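Local coordinates for protein-glutamine gamma-glutamyltransferase 2 (Pagrus major, PDB 1G0D) that probably cross-links proteins in a calcium-dependent reaction, joining peptide-bound glutamine to the side-chain amine of lysine or to other primary amines, at residues I399-I402 with Q408-K411; R324-W329 with R560-L565. All blocks are in the same frame, centred on the assembly; numbering follows the deposited sequence.

Contact 1: I399-I402 with Q408-K411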
loop_
_atom_site.group_PDB
_atom_site.type_symbol
_atom_site.label_atom_id
_atom_site.label_comp_id
_atom_site.label_asym_id
_atom_site.label_seq_id
_atom_site.Cartn_x
_atom_site.Cartn_y
_atom_site.Cartn_z
ATOM N N ILE A 399 -5.963 23.851 -14.956
ATOM C CA ILE A 399 -5.393 25.026 -15.576
ATOM C C ILE A 399 -5.497 26.186 -14.580
ATOM O O ILE A 399 -6.595 26.522 -14.161
ATOM C CB ILE A 399 -6.166 25.366 -16.829
ATOM C CG1 ILE A 399 -5.951 24.256 -17.853
ATOM C CG2 ILE A 399 -5.739 26.737 -17.353
ATOM C CD1 ILE A 399 -6.853 24.362 -19.072
ATOM N N TYR A 400 -4.372 26.785 -14.190
ATOM C CA TYR A 400 -4.386 27.914 -13.248
ATOM C C TYR A 400 -4.679 29.262 -13.909
ATOM O O TYR A 400 -4.238 29.505 -15.023
ATOM C CB TYR A 400 -3.046 28.043 -12.585
ATOM C CG TYR A 400 -2.822 27.072 -11.478
ATOM C CD1 TYR A 400 -2.432 25.752 -11.746
ATOM C CD2 TYR A 400 -2.866 27.502 -10.148
ATOM C CE1 TYR A 400 -2.068 24.889 -10.706
ATOM C CE2 TYR A 400 -2.506 26.659 -9.101
ATOM C CZ TYR A 400 -2.095 25.354 -9.378
ATOM O OH TYR A 400 -1.638 24.575 -8.324
ATOM N N TRP A 401 -5.400 30.146 -13.225
ATOM C CA TRP A 401 -5.704 31.459 -13.793
ATOM C C TRP A 401 -5.523 32.606 -12.816
ATOM O O TRP A 401 -5.806 32.471 -11.624
ATOM C CB TRP A 401 -7.135 31.519 -14.292
ATOM C CG TRP A 401 -7.482 30.453 -15.261
ATOM C CD1 TRP A 401 -7.716 29.135 -14.985
ATOM C CD2 TRP A 401 -7.684 30.609 -16.670
ATOM N NE1 TRP A 401 -8.050 28.466 -16.137
ATOM C CE2 TRP A 401 -8.038 29.355 -17.187
ATOM C CE3 TRP A 401 -7.598 31.694 -17.548
ATOM C CZ2 TRP A 401 -8.302 29.155 -18.528
ATOM C CZ3 TRP A 401 -7.869 31.491 -18.880
ATOM C CH2 TRP A 401 -8.213 30.241 -19.357
ATOM N N ILE A 402 -5.024 33.731 -13.327
ATOM C CA ILE A 402 -4.877 34.944 -12.527
ATOM C C ILE A 402 -6.159 35.727 -12.832
ATOM O O ILE A 402 -6.345 36.241 -13.942
ATOM C CB ILE A 402 -3.691 35.828 -12.983
ATOM C CG1 ILE A 402 -2.356 35.074 -12.811
ATOM C CG2 ILE A 402 -3.771 37.171 -12.273
ATOM C CD1 ILE A 402 -1.542 35.442 -11.599
ATOM N N GLN A 408 -11.013 39.977 -15.265
ATOM C CA GLN A 408 -10.206 39.473 -16.376
ATOM C C GLN A 408 -9.378 38.255 -15.895
ATOM O O GLN A 408 -8.606 38.318 -14.926
ATOM C CB GLN A 408 -9.306 40.608 -16.934
ATOM C CG GLN A 408 -10.111 41.707 -17.724
ATOM C CD GLN A 408 -9.368 43.054 -17.985
ATOM O OE1 GLN A 408 -8.666 43.222 -18.997
ATOM N NE2 GLN A 408 -9.556 44.016 -17.084
ATOM N N ARG A 409 -9.567 37.123 -16.561
ATOM C CA ARG A 409 -8.845 35.912 -16.177
ATOM C C ARG A 409 -7.637 35.654 -17.086
ATOM O O ARG A 409 -7.773 35.488 -18.303
ATOM C CB ARG A 409 -9.784 34.705 -16.220
ATOM C CG ARG A 409 -10.852 34.710 -15.165
ATOM C CD ARG A 409 -11.841 33.637 -15.458
ATOM N NE ARG A 409 -11.750 33.193 -16.853
ATOM C CZ ARG A 409 -11.555 31.927 -17.240
ATOM N NH1 ARG A 409 -11.423 30.931 -16.354
ATOM N NH2 ARG A 409 -11.514 31.649 -18.534
ATOM N N ARG A 410 -6.452 35.632 -16.494
ATOM C CA ARG A 410 -5.242 35.390 -17.259
ATOM C C ARG A 410 -4.756 33.954 -17.046
ATOM O O ARG A 410 -4.462 33.523 -15.928
ATOM C CB ARG A 410 -4.175 36.415 -16.865
ATOM C CG ARG A 410 -4.706 37.849 -16.860
ATOM C CD ARG A 410 -3.760 38.806 -16.177
ATOM N NE ARG A 410 -2.536 38.924 -16.952
ATOM C CZ ARG A 410 -1.314 38.764 -16.451
ATOM N NH1 ARG A 410 -0.251 38.888 -17.246
ATOM N NH2 ARG A 410 -1.156 38.491 -15.160
ATOM N N LYS A 411 -4.683 33.220 -18.145
ATOM C CA LYS A 411 -4.260 31.834 -18.123
ATOM C C LYS A 411 -2.766 31.719 -17.864
ATOM O O LYS A 411 -1.943 32.302 -18.584
ATOM C CB LYS A 411 -4.599 31.201 -19.456
ATOM C CG LYS A 411 -4.717 29.739 -19.421
ATOM C CD LYS A 411 -4.831 29.256 -20.829
ATOM C CE LYS A 411 -5.563 27.926 -20.903
ATOM N NZ LYS A 411 -6.346 27.684 -22.179
#

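Contact 2: R324-W329 with R560-L565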
loop_
_atom_site.group_PDB
_atom_site.type_symbol
_atom_site.label_atom_id
_atom_site.label_comp_id
_atom_site.label_asym_id
_atom_site.label_seq_id
_atom_site.Cartn_x
_atom_site.Cartn_y
_atom_site.Cartn_z
ATOM N N ARG A 324 -7.292 25.953 2.078
ATOM C CA ARG A 324 -5.905 25.557 2.325
ATOM C C ARG A 324 -5.282 24.599 1.353
ATOM O O ARG A 324 -4.073 24.545 1.269
ATOM C CB ARG A 324 -5.773 24.933 3.710
ATOM C CG ARG A 324 -5.783 25.931 4.826
ATOM C CD ARG A 324 -5.634 25.272 6.170
ATOM N NE ARG A 324 -4.288 24.748 6.377
ATOM C CZ ARG A 324 -4.012 23.742 7.200
ATOM N NH1 ARG A 324 -2.760 23.309 7.345
ATOM N NH2 ARG A 324 -4.995 23.186 7.891
ATOM N N SER A 325 -6.083 23.837 0.623
ATOM C CA SER A 325 -5.533 22.865 -0.330
ATOM C C SER A 325 -5.005 23.492 -1.585
ATOM O O SER A 325 -5.669 24.311 -2.196
ATOM C CB SER A 325 -6.574 21.842 -0.726
ATOM O OG SER A 325 -7.000 21.134 0.418
ATOM N N ASP A 326 -3.809 23.061 -1.968
ATOM C CA ASP A 326 -3.110 23.563 -3.145
ATOM C C ASP A 326 -2.951 22.506 -4.276
ATOM O O ASP A 326 -1.867 21.957 -4.534
ATOM C CB ASP A 326 -1.750 24.074 -2.688
ATOM C CG ASP A 326 -1.140 25.055 -3.640
ATOM O OD1 ASP A 326 -1.817 25.501 -4.596
ATOM O OD2 ASP A 326 0.042 25.385 -3.409
ATOM N N SER A 327 -4.063 22.212 -4.936
ATOM C CA SER A 327 -4.063 21.267 -6.031
ATOM C C SER A 327 -3.514 19.871 -5.730
ATOM O O SER A 327 -3.581 19.360 -4.591
ATOM C CB SER A 327 -3.298 21.855 -7.209
ATOM O OG SER A 327 -4.027 21.659 -8.393
ATOM N N SER A 328 -2.982 19.273 -6.793
ATOM C CA SER A 328 -2.453 17.924 -6.785
ATOM C C SER A 328 -1.514 17.580 -5.672
ATOM O O SER A 328 -0.637 18.365 -5.318
ATOM C CB SER A 328 -1.768 17.642 -8.118
ATOM O OG SER A 328 -2.647 17.923 -9.207
ATOM N N TRP A 329 -1.700 16.377 -5.138
ATOM C CA TRP A 329 -0.872 15.857 -4.058
ATOM C C TRP A 329 0.561 15.621 -4.533
ATOM O O TRP A 329 0.779 15.377 -5.725
ATOM C CB TRP A 329 -1.461 14.536 -3.582
ATOM C CG TRP A 329 -2.783 14.662 -2.913
ATOM C CD1 TRP A 329 -3.699 15.678 -3.059
ATOM C CD2 TRP A 329 -3.354 13.731 -1.973
ATOM N NE1 TRP A 329 -4.805 15.427 -2.264
ATOM C CE2 TRP A 329 -4.616 14.243 -1.592
ATOM C CE3 TRP A 329 -2.920 12.517 -1.415
ATOM C CZ2 TRP A 329 -5.446 13.565 -0.673
ATOM C CZ3 TRP A 329 -3.750 11.849 -0.503
ATOM C CH2 TRP A 329 -4.991 12.373 -0.147
ATOM N N ARG A 560 7.086 24.138 -0.530
ATOM C CA ARG A 560 6.688 24.322 -1.913
ATOM C C ARG A 560 7.143 25.697 -2.401
ATOM O O ARG A 560 6.690 26.704 -1.886
ATOM C CB ARG A 560 5.174 24.217 -2.022
ATOM C CG ARG A 560 4.640 24.078 -3.434
ATOM C CD ARG A 560 3.185 23.685 -3.359
ATOM N NE ARG A 560 3.021 22.269 -3.061
ATOM C CZ ARG A 560 1.847 21.646 -2.987
ATOM N NH1 ARG A 560 1.793 20.343 -2.714
ATOM N NH2 ARG A 560 0.723 22.325 -3.180
ATOM N N VAL A 561 8.049 25.743 -3.370
ATOM C CA VAL A 561 8.515 27.008 -3.924
ATOM C C VAL A 561 7.801 27.233 -5.244
ATOM O O VAL A 561 7.647 26.294 -6.023
ATOM C CB VAL A 561 10.021 26.971 -4.185
ATOM C CG1 VAL A 561 10.487 28.288 -4.797
ATOM C CG2 VAL A 561 10.750 26.690 -2.882
ATOM N N LYS A 562 7.332 28.457 -5.480
ATOM C CA LYS A 562 6.634 28.810 -6.727
ATOM C C LYS A 562 7.239 30.048 -7.367
ATOM O O LYS A 562 7.739 30.929 -6.694
ATOM C CB LYS A 562 5.157 29.079 -6.465
ATOM C CG LYS A 562 4.462 27.948 -5.757
ATOM C CD LYS A 562 2.976 28.254 -5.608
ATOM C CE LYS A 562 2.211 27.109 -4.980
ATOM N NZ LYS A 562 0.758 27.311 -5.188
ATOM N N ALA A 563 7.206 30.128 -8.675
ATOM C CA ALA A 563 7.778 31.302 -9.293
ATOM C C ALA A 563 6.840 31.682 -10.407
ATOM O O ALA A 563 6.331 30.816 -11.117
ATOM C CB ALA A 563 9.169 31.004 -9.839
ATOM N N LEU A 564 6.569 32.974 -10.522
ATOM C CA LEU A 564 5.680 33.490 -11.562
ATOM C C LEU A 564 6.558 34.418 -12.365
ATOM O O LEU A 564 7.377 35.141 -11.806
ATOM C CB LEU A 564 4.544 34.294 -10.931
ATOM C CG LEU A 564 3.135 34.285 -11.501
ATOM C CD1 LEU A 564 2.894 35.583 -12.201
ATOM C CD2 LEU A 564 2.917 33.102 -12.412
ATOM N N LEU A 565 6.417 34.405 -13.673
ATOM C CA LEU A 565 7.231 35.279 -14.496
ATOM C C LEU A 565 6.240 35.957 -15.387
ATOM O O LEU A 565 5.828 35.359 -16.366
ATOM C CB LEU A 565 8.178 34.456 -15.359
ATOM C CG LEU A 565 9.596 34.886 -15.730
ATOM C CD1 LEU A 565 9.649 35.206 -17.202
ATOM C CD2 LEU A 565 10.021 36.058 -14.908
#

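Contact 1: I399-I402 with Q408-K411
Arg409 opens its side of this two-stranded hairpin by laying its guanidinium flat on the indole of Trp401. The planes differ by only 22°, and CZ of Arg409 stands 4.0 Å from the centroid of the six-membered ring of Trp401, a cation-pi stack. Next, Arg410 makes the backbone pairing: its N gives a nearly straight bond of 2.6 Å to O of Ile402, and its O accepts from N of Ile402 at 2.7 Å. This is an antiparallel hydrogen-bonded pair, with the two side chains running alongside each other on the sheet face opposite Trp401; the Arg410 guanidinium ends in a salt bridge with Asp566. Lys411 follows, in an antiparallel non-hydrogen-bonded pair with Trp401. With CG anti to its backbone N (chi1 -158°), its chain runs over the opposite indole face, where CG lies 3.6 Å from the six-ring centroid of Trp401 in a CH-pi contact, and CE reaches CG2 of Ile399. Replacing Trp401 by a serine would probably leave the Arg409 guanidinium without its platform and the Lys411 chain without its ring face. The indole NE1 is held by Asp309 of strand 307-312, which flanks strand 397-403 on the side away from strand 409-414, within a mixed sheet.

Contact 2: R324-W329 with R560-L565
Asp326, in an irregular loop, and Arg560 and Lys562, two residues apart on a strand, form a buried salt-bridge network that joins segments distant in sequence. The charged contacts converge on one carboxylate oxygen. NZ of Lys562 meets OD2 of Asp326 at 2.7 Å on the syn lone pair of that oxygen, at the end of an extended chain that comes from the direction opposite to the aspartate. NH2 of Arg560 reaches the same OD2 of Asp326 at 3.1 Å; it approaches from above the carboxylate, 49° out of its plane, while the oxygen lies close to the guanidinium plane. Two cations thus share a single acceptor, and their proximity would probably stabilise the aspartate in its charged form. Asp326 has CG anti to its backbone N (chi1 -159°), a setting that carries the carboxylate toward the strand.

A bond to the main chain adds to these: NH2 of Arg560 also makes a weak hydrogen bond of 2.9 Å to the backbone O of Asp326, so one nitrogen spans the main chain and side chain of the same residue. A bend at chi3 turns the guanidinium so that its edge faces the aspartate, with the two flat groups 43° apart.

Outside partners fix the rest of the arginine: NH1 is bonded to Ser517 OG and Asn330 OD1, and NE to OD1 of Asn579, a residue assigned to GTP binding by similarity. Arg560 and Lys562 project from strand 558-566, between strands 502-513 and 573-581 of a mixed sheet, and their chains pack against both neighbours. The loop they grip leads directly into strand 329-339 of the catalytic domain, which carries the active-site His332, so the network ties that domain to the beta-barrel that follows it.

Although both contacts reach the same mixed sheet, their chemistry follows depth. Contact 1 is a surface contact within a local hairpin, where backbone pairing is supplemented by an aromatic ring sandwiched between two basic side chains. Contact 2 is buried and bridges more than two hundred residues of sequence; there, two basic side chains converge on one carboxylate oxygen in salt bridges, instead of packing on an indole, and the backbones remain far apart. In sequence the hairpin is nested inside the long loop that contact 2 closes. Their centres are 14 Å apart, and they meet through Tyr400, whose OH packs 3.4 Å from CB of Ser327, setting the hairpin beside the loop that carries Asp326.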